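NADH-rubredoxin oxidoreductase (Clostridium acetobutylicum, PDB 3KLJ) catalyses the NADH-dependent reduction of rubredoxin through a bound FAD, supplying electrons for dioxygen scavenging in this anaerobe. Local coordinates at residues R50-I55 with F128-Y133; A149-G154 with I224-V229; E41-Y46 with S132-L137. All blocks are in the same frame, centred on the assembly; numbering follows the deposited sequence.

Contact 1: residues R50-I55 with F128-Y133; sequences RLNEII and FSLYSY. With FAD (flavin-adenine dinucleotide), chain B.
Leu-51, on helix 51-56, packs against Leu-130, Tyr-131 and Tyr-133. Its two methyls meet successive parts of that backbone. CD1 lies 3.0 Å from the carbonyl O of Tyr-131, a close approach, and CD2 lies 3.6 Å from CA of Tyr-133. One turn on, Ile-54 crosses Tyr-133 at about a right angle, with its CG2 3.7 Å from ring atom CE1. The CG of Tyr-133 is anti to its backbone N (chi1 177°), which brings CE1 against Ile-54. This part is tight and buried, with mostly apolar side chains.

The Leu-130 side is looser. Its CD1 is 4.2 Å from Leu-51 CB, and its CD2 is 4.3 Å from Ile-55 CD1. Asn-52 OD1 rests 3.6 Å from Leu-130 CD2. Leu-130 CD2 also lies 3.8 Å from the flavin methyl C7M. Tyr-131 turns away from the helix, and its OH donates a 2.5 Å hydrogen bond to the FAD phosphate oxygen O1A, which lies at the ring edge. Arg-50 NH1 and Glu-53 OE2, a salt bridge within 50-55, mark the partly exposed flank.

Helix 133-146 packs against Leu-130 and Ile-55, and helix 156-168 against Asn-52 and Ile-55. Strand 222-225 borders Phe-128.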
# COMPACT_ATOMS: atom_id res chain seq x y z
N ARG A 50 2.89 -4.78 8.90
CA ARG A 50 2.66 -5.27 10.26
C ARG A 50 2.72 -4.15 11.31
O ARG A 50 2.70 -4.42 12.49
CB ARG A 50 3.60 -6.41 10.64
CG ARG A 50 3.74 -7.45 9.56
CD ARG A 50 3.68 -8.85 10.07
NE ARG A 50 4.90 -9.28 10.73
CZ ARG A 50 5.00 -9.60 12.02
NH1 ARG A 50 3.95 -9.53 12.82
NH2 ARG A 50 6.16 -9.98 12.51
N LEU A 51 2.78 -2.89 10.85
CA LEU A 51 2.81 -1.74 11.75
C LEU A 51 1.61 -1.73 12.71
O LEU A 51 1.73 -1.29 13.86
CB LEU A 51 2.94 -0.42 10.97
CG LEU A 51 4.34 -0.09 10.45
CD1 LEU A 51 4.32 1.15 9.57
CD2 LEU A 51 5.36 0.09 11.58
N ASN A 52 0.47 -2.23 12.25
CA ASN A 52 -0.71 -2.34 13.10
C ASN A 52 -0.47 -3.23 14.32
O ASN A 52 -1.09 -3.03 15.36
CB ASN A 52 -1.92 -2.82 12.29
CG ASN A 52 -2.56 -1.69 11.48
OD1 ASN A 52 -2.75 -0.59 11.99
ND2 ASN A 52 -2.88 -1.97 10.22
N GLU A 53 0.46 -4.18 14.20
CA GLU A 53 0.81 -5.08 15.31
C GLU A 53 1.70 -4.43 16.36
O GLU A 53 1.71 -4.84 17.53
CB GLU A 53 1.47 -6.35 14.79
CG GLU A 53 0.59 -7.16 13.86
CD GLU A 53 1.20 -8.48 13.47
OE1 GLU A 53 1.59 -9.26 14.37
OE2 GLU A 53 1.30 -8.75 12.25
N ILE A 54 2.46 -3.41 15.95
CA ILE A 54 3.22 -2.59 16.87
C ILE A 54 2.23 -1.93 17.84
O ILE A 54 2.45 -1.90 19.05
CB ILE A 54 4.06 -1.49 16.11
CG1 ILE A 54 4.98 -2.12 15.05
CG2 ILE A 54 4.82 -0.59 17.08
CD1 ILE A 54 5.93 -3.19 15.57
N ILE A 55 1.12 -1.45 17.29
CA ILE A 55 0.04 -0.88 18.08
C ILE A 55 -0.76 -1.98 18.81
O ILE A 55 -0.83 -1.97 20.04
CB ILE A 55 -0.88 0.02 17.19
CG1 ILE A 55 -0.10 1.26 16.72
CG2 ILE A 55 -2.14 0.44 17.95
CD1 ILE A 55 -0.61 1.87 15.43
N PHE A 128 -1.92 13.03 12.83
CA PHE A 128 -1.03 11.90 12.67
C PHE A 128 -1.41 11.12 11.43
O PHE A 128 -2.56 11.16 10.97
CB PHE A 128 -1.10 10.98 13.90
CG PHE A 128 -0.65 11.65 15.17
CD1 PHE A 128 -1.56 12.30 15.99
CD2 PHE A 128 0.70 11.66 15.53
CE1 PHE A 128 -1.15 12.93 17.16
CE2 PHE A 128 1.12 12.29 16.71
CZ PHE A 128 0.20 12.93 17.51
N SER A 129 -0.43 10.42 10.87
CA SER A 129 -0.73 9.34 9.94
C SER A 129 0.20 8.18 10.19
O SER A 129 1.26 8.33 10.80
CB SER A 129 -0.69 9.77 8.47
OG SER A 129 0.21 10.83 8.26
N LEU A 130 -0.22 7.01 9.73
CA LEU A 130 0.55 5.81 9.93
C LEU A 130 1.20 5.42 8.61
O LEU A 130 0.54 4.90 7.70
CB LEU A 130 -0.36 4.69 10.45
CG LEU A 130 0.27 3.31 10.68
CD1 LEU A 130 1.42 3.41 11.68
CD2 LEU A 130 -0.79 2.31 11.16
N TYR A 131 2.50 5.68 8.51
CA TYR A 131 3.30 5.18 7.41
C TYR A 131 4.51 4.42 7.95
O TYR A 131 4.79 3.30 7.50
CB TYR A 131 3.75 6.29 6.45
CG TYR A 131 4.23 5.69 5.15
CD1 TYR A 131 3.31 5.32 4.17
CD2 TYR A 131 5.58 5.42 4.92
CE1 TYR A 131 3.72 4.72 2.99
CE2 TYR A 131 6.00 4.81 3.75
CZ TYR A 131 5.05 4.46 2.78
OH TYR A 131 5.43 3.88 1.60
N SER A 132 5.21 5.03 8.91
CA SER A 132 6.50 4.53 9.39
C SER A 132 6.43 3.94 10.79
O SER A 132 5.44 4.13 11.51
CB SER A 132 7.50 5.68 9.41
OG SER A 132 7.14 6.60 10.41
N TYR A 133 7.49 3.24 11.19
CA TYR A 133 7.57 2.71 12.56
C TYR A 133 7.50 3.84 13.59
O TYR A 133 6.83 3.70 14.61
CB TYR A 133 8.83 1.87 12.75
CG TYR A 133 8.99 1.36 14.17
CD1 TYR A 133 8.22 0.29 14.64
CD2 TYR A 133 9.92 1.94 15.04
CE1 TYR A 133 8.36 -0.18 15.95
CE2 TYR A 133 10.07 1.46 16.36
CZ TYR A 133 9.29 0.41 16.79
OH TYR A 133 9.43 -0.07 18.08
PA FAD B . 8.49 1.55 1.38
O1A FAD B . 7.76 2.85 1.61
O2A FAD B . 8.00 0.44 2.29
O5B FAD B . 10.05 1.76 1.58
C5B FAD B . 10.72 2.84 0.96
C4B FAD B . 11.84 3.35 1.88
O4B FAD B . 12.59 4.35 1.21
C3B FAD B . 11.26 4.00 3.14
O3B FAD B . 11.89 3.44 4.28
C2B FAD B . 11.58 5.48 3.00
O2B FAD B . 11.90 6.08 4.23
C1B FAD B . 12.79 5.46 2.07
N9A FAD B . 12.96 6.71 1.30
C8A FAD B . 11.98 7.52 0.80
N7A FAD B . 12.56 8.56 0.16
C5A FAD B . 13.90 8.42 0.23
C6A FAD B . 14.96 9.19 -0.25
N6A FAD B . 14.74 10.44 -0.68
N1A FAD B . 16.26 8.78 0.00
C2A FAD B . 16.51 7.62 0.71
N3A FAD B . 15.45 6.87 1.19
C4A FAD B . 14.17 7.26 0.95
N1 FAD B . 0.43 -3.76 1.39
C2 FAD B . -0.23 -4.94 1.12
O2 FAD B . -0.03 -5.52 0.06
N3 FAD B . -1.10 -5.50 2.04
C4 FAD B . -1.33 -4.87 3.23
O4 FAD B . -2.12 -5.38 4.03
C4X FAD B . -0.67 -3.66 3.52
N5 FAD B . -0.88 -3.01 4.73
C5X FAD B . -0.23 -1.82 5.00
C6 FAD B . -0.44 -1.16 6.22
C7 FAD B . 0.24 0.04 6.49
C7M FAD B . 0.01 0.75 7.80
C8 FAD B . 1.11 0.58 5.55
C8M FAD B . 1.84 1.87 5.81
C9 FAD B . 1.31 -0.08 4.34
C9A FAD B . 0.65 -1.28 4.07
N10 FAD B . 0.87 -1.93 2.85
C10 FAD B . 0.21 -3.12 2.59
C1' FAD B . 1.79 -1.34 1.84
C2' FAD B . 3.17 -1.97 1.86
O2' FAD B . 3.77 -1.65 3.10
C3' FAD B . 3.95 -1.36 0.72
O3' FAD B . 3.39 -1.78 -0.51
C4' FAD B . 5.42 -1.75 0.73
O4' FAD B . 6.02 -1.39 1.96
C5' FAD B . 6.12 -0.99 -0.39
O5' FAD B . 7.50 -1.22 -0.24
P FAD B . 8.54 -0.21 -0.91
O1P FAD B . 9.95 -0.71 -0.64
O2P FAD B . 8.22 0.02 -2.36
O3P FAD B . 8.28 1.21 -0.18

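Contact 2: residues A149-G154 with I224-V229; sequences AFIIGG and ITAVGV
Two neighbouring parallel strands of the NADH-binding domain meet here, at the C-terminal ends of the strands of its Rossmann-type sheet. Strand 149-152 runs into Gly-153, the first glycine of a GxGxxG pattern that is consistent with dinucleotide binding.

The bridges pair Ile-151 with Ile-224 and Ile-152 with Thr-225. Three backbone hydrogen bonds join the strands. Ile-224 N donates to Phe-150 O at 3.0 Å. Ile-152 N donates to Ile-224 O at 2.8 Å. Ala-226 N donates to Ile-152 O at 2.7 Å, almost straight at 178°. CA-H...O contacts lie beside them, among them Gly-153 CA to Ala-226 O at 3.3 Å.

Ile-151 and Ile-224 run next to each other on one face of the sheet, with their ends in the same direction. Ile-224 CD1 touches both Ile-151 CG1 (3.9 Å) and Ala-149 CB (4.0 Å). Helix 156-168 covers this face. On the other face, Thr-225 CG2 is 4.2 Å from Ile-152 CB. Thr-225 places OG1 between its backbone N and carbonyl carbon (chi1 51°), where it makes a weak hydrogen bond to Phe-128 O in the next strand.

Gly-153 has a positive phi (130°) and passes close to Ala-226 O. The chemistry is thus mainly backbone pairing, with an aliphatic face of Ala-149, Ile-151 and Ile-224 on one side. It fixes the register of the two strands up to the point where the glycine turn begins.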
# COMPACT_ATOMS: atom_id res chain seq x y z
N ALA A 149 -8.98 7.62 19.96
CA ALA A 149 -8.53 8.01 18.62
C ALA A 149 -9.70 8.33 17.68
O ALA A 149 -10.79 7.76 17.81
CB ALA A 149 -7.64 6.93 18.02
N PHE A 150 -9.46 9.24 16.74
CA PHE A 150 -10.42 9.53 15.68
C PHE A 150 -9.70 9.40 14.35
O PHE A 150 -8.79 10.18 14.06
CB PHE A 150 -11.04 10.93 15.87
CG PHE A 150 -12.15 11.24 14.89
CD1 PHE A 150 -13.28 10.43 14.80
CD2 PHE A 150 -12.07 12.38 14.09
CE1 PHE A 150 -14.30 10.73 13.90
CE2 PHE A 150 -13.09 12.69 13.19
CZ PHE A 150 -14.21 11.86 13.09
N ILE A 151 -10.09 8.40 13.57
CA ILE A 151 -9.46 8.12 12.28
C ILE A 151 -10.28 8.71 11.14
O ILE A 151 -11.43 8.34 10.93
CB ILE A 151 -9.20 6.60 12.06
CG1 ILE A 151 -8.19 6.07 13.10
CG2 ILE A 151 -8.64 6.32 10.66
CD1 ILE A 151 -8.80 5.28 14.21
N ILE A 152 -9.67 9.64 10.40
CA ILE A 152 -10.30 10.26 9.25
C ILE A 152 -9.83 9.56 7.97
O ILE A 152 -8.62 9.47 7.70
CB ILE A 152 -9.99 11.79 9.19
CG1 ILE A 152 -10.73 12.52 10.32
CG2 ILE A 152 -10.34 12.37 7.81
CD1 ILE A 152 -10.42 13.99 10.44
N GLY A 153 -10.79 9.08 7.18
CA GLY A 153 -10.47 8.37 5.93
C GLY A 153 -11.21 7.05 5.84
O GLY A 153 -11.27 6.29 6.81
N GLY A 154 -11.77 6.77 4.67
CA GLY A 154 -12.74 5.68 4.53
C GLY A 154 -12.24 4.34 4.06
O GLY A 154 -13.06 3.47 3.73
N ILE A 224 -5.90 10.72 13.46
CA ILE A 224 -5.07 10.05 12.47
C ILE A 224 -5.76 10.11 11.11
O ILE A 224 -6.90 9.68 10.97
CB ILE A 224 -4.83 8.57 12.87
CG1 ILE A 224 -4.44 8.47 14.35
CG2 ILE A 224 -3.76 7.95 11.99
CD1 ILE A 224 -5.02 7.28 15.06
N THR A 225 -5.08 10.67 10.12
CA THR A 225 -5.62 10.69 8.77
C THR A 225 -5.11 9.47 8.01
O THR A 225 -3.92 9.17 8.05
CB THR A 225 -5.30 12.01 8.03
OG1 THR A 225 -3.89 12.28 8.12
CG2 THR A 225 -6.09 13.17 8.64
N ALA A 226 -6.03 8.75 7.39
CA ALA A 226 -5.73 7.58 6.57
C ALA A 226 -6.42 7.86 5.24
O ALA A 226 -7.51 7.35 4.97
CB ALA A 226 -6.28 6.31 7.24
N VAL A 227 -5.79 8.71 4.45
CA VAL A 227 -6.40 9.26 3.23
C VAL A 227 -5.54 8.94 2.00
O VAL A 227 -5.47 9.71 1.04
CB VAL A 227 -6.67 10.79 3.36
CG1 VAL A 227 -7.87 11.04 4.26
CG2 VAL A 227 -5.44 11.53 3.87
N GLY A 228 -4.88 7.79 2.05
CA GLY A 228 -4.15 7.31 0.91
C GLY A 228 -2.73 7.83 0.88
O GLY A 228 -2.29 8.57 1.77
N VAL A 229 -2.05 7.47 -0.19
CA VAL A 229 -0.61 7.48 -0.25
C VAL A 229 -0.23 7.73 -1.72
O VAL A 229 -1.01 7.38 -2.60
CB VAL A 229 -0.13 6.10 0.32
CG1 VAL A 229 0.77 5.33 -0.61
CG2 VAL A 229 0.40 6.22 1.75

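Contact 3: residues E41-Y46 with S132-L137; sequences EKYLPY and SYDDAL. With FAD (flavin-adenine dinucleotide), chain B.
Tyr-46 holds its ring between its own backbone N and carbonyl carbon (chi1 55°), and this brings OH to the start of helix 133-146. Tyr-43 CG is anti to the carbonyl carbon (chi1 -45°), which directs the ring at Tyr-133 and Asp-134.

Tyr-46 OH accepts from Tyr-133 N at 3.0 Å and donates to Glu-41 OE1 at 2.5 Å, a very short bond. Arg-48 NH2 bonds the same hydroxyl, so three groups hold it. Water 1 also donates to Glu-41 OE1 and accepts from Asp-134 N. Glu-41 OE2 lies 2.8 Å from ribose O3B of FAD and forms a salt bridge with Arg-48.

The Tyr-133 ring turns its edge to the face of Tyr-43, T-shaped with planes at 80°, and CD2 lies 3.6 Å from Tyr-43 CZ. Asp-134 uses both oxygens on their syn sides. OD1 accepts from Tyr-43 OH at 2.6 Å, and OD2 takes Lys-42 NZ in a 2.7 Å salt bridge. Ser-132 and Asp-135 close a capping box.

Segment 41-46 follows strand 35-38 and leads to helix 51-56. That helix packs against Tyr-46, Tyr-133 and Ala-136, while helix 69-74 borders Leu-44 and Pro-45.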
# COMPACT_ATOMS: atom_id res chain seq x y z
N GLU A 41 15.07 6.35 7.00
CA GLU A 41 14.73 5.92 8.36
C GLU A 41 15.96 5.40 9.12
O GLU A 41 16.98 5.09 8.50
CB GLU A 41 13.64 4.84 8.35
CG GLU A 41 12.40 5.17 7.50
CD GLU A 41 11.25 4.17 7.71
OE1 GLU A 41 10.99 3.79 8.86
OE2 GLU A 41 10.60 3.79 6.72
N LYS A 42 15.85 5.31 10.44
CA LYS A 42 16.97 4.82 11.25
C LYS A 42 16.92 3.31 11.49
O LYS A 42 17.70 2.77 12.29
CB LYS A 42 17.08 5.60 12.58
CG LYS A 42 15.79 5.72 13.38
CD LYS A 42 15.99 6.62 14.60
CE LYS A 42 14.66 7.11 15.16
NZ LYS A 42 14.05 8.16 14.29
N TYR A 43 16.03 2.64 10.76
CA TYR A 43 15.82 1.20 10.89
C TYR A 43 16.11 0.48 9.58
O TYR A 43 15.92 1.04 8.49
CB TYR A 43 14.37 0.89 11.35
CG TYR A 43 13.92 1.78 12.49
CD1 TYR A 43 14.45 1.62 13.78
CD2 TYR A 43 12.99 2.81 12.28
CE1 TYR A 43 14.05 2.45 14.83
CE2 TYR A 43 12.58 3.63 13.33
CZ TYR A 43 13.12 3.45 14.60
OH TYR A 43 12.73 4.26 15.64
N LEU A 44 16.58 -0.76 9.69
CA LEU A 44 16.71 -1.66 8.54
C LEU A 44 15.34 -1.94 7.90
O LEU A 44 14.31 -1.65 8.51
CB LEU A 44 17.38 -2.96 8.99
CG LEU A 44 18.91 -3.11 8.93
CD1 LEU A 44 19.69 -1.86 8.47
CD2 LEU A 44 19.49 -3.69 10.21
N PRO A 45 15.32 -2.49 6.66
CA PRO A 45 14.06 -2.86 6.04
C PRO A 45 13.16 -3.69 6.94
O PRO A 45 13.59 -4.69 7.52
CB PRO A 45 14.52 -3.69 4.84
CG PRO A 45 15.77 -3.01 4.41
CD PRO A 45 16.43 -2.50 5.69
N TYR A 46 11.90 -3.28 7.04
CA TYR A 46 10.93 -4.00 7.85
C TYR A 46 9.63 -4.24 7.11
O TYR A 46 9.32 -3.56 6.13
CB TYR A 46 10.70 -3.27 9.18
CG TYR A 46 10.27 -1.82 9.08
CD1 TYR A 46 11.22 -0.79 9.12
CD2 TYR A 46 8.93 -1.47 8.98
CE1 TYR A 46 10.84 0.56 9.07
CE2 TYR A 46 8.53 -0.14 8.92
CZ TYR A 46 9.49 0.88 8.97
OH TYR A 46 9.08 2.19 8.91
N SER A 132 5.21 5.03 8.91
CA SER A 132 6.50 4.53 9.39
C SER A 132 6.43 3.94 10.79
O SER A 132 5.44 4.13 11.51
CB SER A 132 7.50 5.68 9.41
OG SER A 132 7.14 6.60 10.41
N TYR A 133 7.49 3.24 11.19
CA TYR A 133 7.57 2.71 12.56
C TYR A 133 7.50 3.84 13.59
O TYR A 133 6.83 3.70 14.61
CB TYR A 133 8.83 1.87 12.75
CG TYR A 133 8.99 1.36 14.17
CD1 TYR A 133 8.22 0.29 14.64
CD2 TYR A 133 9.92 1.94 15.04
CE1 TYR A 133 8.36 -0.18 15.95
CE2 TYR A 133 10.07 1.46 16.36
CZ TYR A 133 9.29 0.41 16.79
OH TYR A 133 9.43 -0.07 18.08
N ASP A 134 8.18 4.95 13.32
CA ASP A 134 8.12 6.12 14.21
C ASP A 134 6.70 6.70 14.30
O ASP A 134 6.29 7.16 15.36
CB ASP A 134 9.13 7.19 13.79
CG ASP A 134 10.57 6.84 14.20
OD1 ASP A 134 10.77 5.93 15.04
OD2 ASP A 134 11.50 7.48 13.68
N ASP A 135 5.97 6.67 13.18
CA ASP A 135 4.56 7.07 13.14
C ASP A 135 3.73 6.24 14.13
O ASP A 135 3.00 6.80 14.95
CB ASP A 135 3.97 6.88 11.73
CG ASP A 135 4.37 7.99 10.76
OD1 ASP A 135 4.30 7.74 9.54
OD2 ASP A 135 4.72 9.10 11.20
N ALA A 136 3.86 4.91 14.03
CA ALA A 136 3.18 3.99 14.93
C ALA A 136 3.41 4.37 16.39
O ALA A 136 2.45 4.48 17.15
CB ALA A 136 3.60 2.55 14.67
N LEU A 137 4.67 4.60 16.77
CA LEU A 137 5.02 4.98 18.14
C LEU A 137 4.34 6.28 18.57
O LEU A 137 3.79 6.36 19.67
CB LEU A 137 6.54 5.11 18.30
CG LEU A 137 7.42 3.86 18.29
CD1 LEU A 137 8.85 4.24 18.68
CD2 LEU A 137 6.89 2.78 19.23
PA FAD B . 8.49 1.55 1.38
O1A FAD B . 7.76 2.85 1.61
O2A FAD B . 8.00 0.44 2.29
O5B FAD B . 10.05 1.76 1.58
C5B FAD B . 10.72 2.84 0.96
C4B FAD B . 11.84 3.35 1.88
O4B FAD B . 12.59 4.35 1.21
C3B FAD B . 11.26 4.00 3.14
O3B FAD B . 11.89 3.44 4.28
C2B FAD B . 11.58 5.48 3.00
O2B FAD B . 11.90 6.08 4.23
C1B FAD B . 12.79 5.46 2.07
N9A FAD B . 12.96 6.71 1.30
C8A FAD B . 11.98 7.52 0.80
N7A FAD B . 12.56 8.56 0.16
C5A FAD B . 13.90 8.42 0.23
C6A FAD B . 14.96 9.19 -0.25
N6A FAD B . 14.74 10.44 -0.68
N1A FAD B . 16.26 8.78 0.00
C2A FAD B . 16.51 7.62 0.71
N3A FAD B . 15.45 6.87 1.19
C4A FAD B . 14.17 7.26 0.95
N1 FAD B . 0.43 -3.76 1.39
C2 FAD B . -0.23 -4.94 1.12
O2 FAD B . -0.03 -5.52 0.06
N3 FAD B . -1.10 -5.50 2.04
C4 FAD B . -1.33 -4.87 3.23
O4 FAD B . -2.12 -5.38 4.03
C4X FAD B . -0.67 -3.66 3.52
N5 FAD B . -0.88 -3.01 4.73
C5X FAD B . -0.23 -1.82 5.00
C6 FAD B . -0.44 -1.16 6.22
C7 FAD B . 0.24 0.04 6.49
C7M FAD B . 0.01 0.75 7.80
C8 FAD B . 1.11 0.58 5.55
C8M FAD B . 1.84 1.87 5.81
C9 FAD B . 1.31 -0.08 4.34
C9A FAD B . 0.65 -1.28 4.07
N10 FAD B . 0.87 -1.93 2.85
C10 FAD B . 0.21 -3.12 2.59
C1' FAD B . 1.79 -1.34 1.84
C2' FAD B . 3.17 -1.97 1.86
O2' FAD B . 3.77 -1.65 3.10
C3' FAD B . 3.95 -1.36 0.72
O3' FAD B . 3.39 -1.78 -0.51
C4' FAD B . 5.42 -1.75 0.73
O4' FAD B . 6.02 -1.39 1.96
C5' FAD B . 6.12 -0.99 -0.39
O5' FAD B . 7.50 -1.22 -0.24
P FAD B . 8.54 -0.21 -0.91
O1P FAD B . 9.95 -0.71 -0.64
O2P FAD B . 8.22 0.02 -2.36
O3P FAD B . 8.28 1.21 -0.18
O HOH W 1 10.37 5.30 10.97
O HOH W 2 13.09 6.68 11.38

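Overall arrangement
From the N terminus, the chain leaves strand 35-38, passes through 41-46 and enters helix 51-56. Segments 41-46 and 50-55 later meet the chain around the start of helix 133-146. Contact 3 closes a loop of 85 residues and contact 1 one of 72. The loop of contact 1 nests within that of contact 3, and their later segments overlap at Ser-132 and Tyr-133. Both contacts touch FAD. They tie the FAD-binding domain to the beginning of the NADH-binding domain. Contact 2 opens only afterwards, at strand 149-152 just after helix 133-146, and closes 69 residues later within the NADH-binding domain. Contact 1 touches it through Phe-128 and Thr-225; contact 3 does not touch it.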